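Local atomic coordinates of transcriptional regulator, MarR family (Neisseria meningitidis serogroup B, PDB entry 3G3Z), a protein that probably binds DNA as a dimeric transcription factor of the MarR family and regulates gene expression. Residues 38-43 with 89-94. Numbering follows the deposited sequence.
Sequences YTLATE and LSLTET
L40 and L91 bring helix 31-43 against strand 89-91, the two segment axes running 78° apart with a closest approach of 8.0 Å. L40 and L91 are also the closest residues by backbone, CA to CA 6.3 Å. L40 points at the strand and spans it from L89 to L91. Its CG is anti to the carbonyl carbon (chi1 -68°), and both methyls touch the strand. CD2 of L40 lies 3.4 Å from the carbonyl O of L89. CD1 of L40 meets CG of L89 at 4.1 Å, the two side chains crossing at about a right angle. L91 packs against both L40 and A41. Its CD1 packs 3.7 Å from CB of L40, and its CD2 sits over the helix backbone, 3.5 Å from CA of A41. The same methyl touches CB of A41 at 3.8 Å, so it lies against both the side chain and the main chain of A41. Strand 89-91 pairs antiparallel with strand 75-77 in the winged helix-turn-helix fold of MarR proteins. T92 then caps helix 93-117, whose A99 and T103 touch A41. The contact is buried and the side chains that meet are apolar; van der Waals packing, including a methyl against the L89 carbonyl, joins the wing strand to helix 31-43.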
# COMPACT_ATOMS: atom_id res chain seq x y z
N TYR A 38 0.20 17.08 5.88
CA TYR A 38 1.33 16.65 6.69
C TYR A 38 2.68 17.05 6.10
O TYR A 38 3.58 17.45 6.86
CB TYR A 38 1.27 15.16 6.96
CG TYR A 38 2.27 14.70 7.99
CD1 TYR A 38 2.05 14.93 9.36
CD2 TYR A 38 3.44 14.04 7.61
CE1 TYR A 38 2.98 14.51 10.31
CE2 TYR A 38 4.37 13.62 8.55
CZ TYR A 38 4.13 13.85 9.90
OH TYR A 38 5.06 13.43 10.82
N THR A 39 2.83 16.97 4.78
CA THR A 39 4.06 17.46 4.12
C THR A 39 4.27 18.95 4.40
O THR A 39 5.37 19.38 4.76
CB THR A 39 4.06 17.20 2.58
OG1 THR A 39 3.78 15.82 2.32
CG2 THR A 39 5.41 17.52 1.97
N LEU A 40 3.21 19.72 4.27
CA LEU A 40 3.31 21.17 4.43
C LEU A 40 3.58 21.58 5.87
O LEU A 40 4.28 22.55 6.12
CB LEU A 40 2.08 21.88 3.86
CG LEU A 40 1.87 21.84 2.34
CD1 LEU A 40 0.65 22.66 1.95
CD2 LEU A 40 3.10 22.34 1.58
N ALA A 41 3.01 20.83 6.81
CA ALA A 41 3.16 21.13 8.23
C ALA A 41 4.55 20.79 8.78
O ALA A 41 5.03 21.45 9.70
CB ALA A 41 2.08 20.42 9.04
N THR A 42 5.19 19.79 8.18
CA THR A 42 6.46 19.27 8.68
C THR A 42 7.67 19.66 7.83
O THR A 42 8.80 19.60 8.31
CB THR A 42 6.42 17.73 8.80
OG1 THR A 42 6.09 17.18 7.52
CG2 THR A 42 5.37 17.28 9.83
N GLU A 43 7.45 20.02 6.57
CA GLU A 43 8.56 20.40 5.68
C GLU A 43 8.52 21.87 5.31
O GLU A 43 9.51 22.41 4.82
CB GLU A 43 8.58 19.55 4.41
CG GLU A 43 8.79 18.07 4.67
CD GLU A 43 9.12 17.27 3.42
OE1 GLU A 43 9.58 16.12 3.57
OE2 GLU A 43 8.94 17.79 2.29
N LEU A 89 3.61 25.84 -2.47
CA LEU A 89 2.40 25.70 -1.68
C LEU A 89 2.75 25.90 -0.20
O LEU A 89 3.77 25.42 0.28
CB LEU A 89 1.81 24.32 -1.92
CG LEU A 89 0.32 24.01 -1.90
CD1 LEU A 89 -0.50 25.02 -2.69
CD2 LEU A 89 0.14 22.61 -2.47
N SER A 90 1.88 26.62 0.50
CA SER A 90 2.10 26.99 1.89
C SER A 90 0.82 26.76 2.70
O SER A 90 -0.28 26.91 2.19
CB SER A 90 2.52 28.46 1.94
OG SER A 90 2.53 28.97 3.25
N LEU A 91 0.98 26.36 3.96
CA LEU A 91 -0.13 26.40 4.92
C LEU A 91 -0.42 27.85 5.30
O LEU A 91 0.49 28.62 5.60
CB LEU A 91 0.22 25.62 6.18
CG LEU A 91 -0.35 24.24 6.55
CD1 LEU A 91 -0.89 23.40 5.39
CD2 LEU A 91 0.70 23.48 7.34
N THR A 92 -1.70 28.21 5.30
CA THR A 92 -2.12 29.50 5.82
C THR A 92 -2.04 29.48 7.34
O THR A 92 -1.74 28.44 7.94
CB THR A 92 -3.56 29.81 5.42
OG1 THR A 92 -4.42 28.80 5.97
CG2 THR A 92 -3.70 29.84 3.90
N GLU A 93 -2.31 30.62 7.97
CA GLU A 93 -2.39 30.65 9.43
C GLU A 93 -3.47 29.70 9.96
O GLU A 93 -3.21 28.91 10.88
CB GLU A 93 -2.59 32.08 9.96
CG GLU A 93 -1.29 32.89 10.06
CD GLU A 93 -0.11 32.08 10.63
OE1 GLU A 93 -0.23 31.49 11.73
OE2 GLU A 93 0.95 32.04 9.96
N THR A 94 -4.66 29.74 9.36
CA THR A 94 -5.73 28.82 9.74
C THR A 94 -5.34 27.36 9.46
O THR A 94 -5.73 26.47 10.21
CB THR A 94 -7.07 29.16 9.04
OG1 THR A 94 -6.94 28.97 7.63
CG2 THR A 94 -7.47 30.61 9.33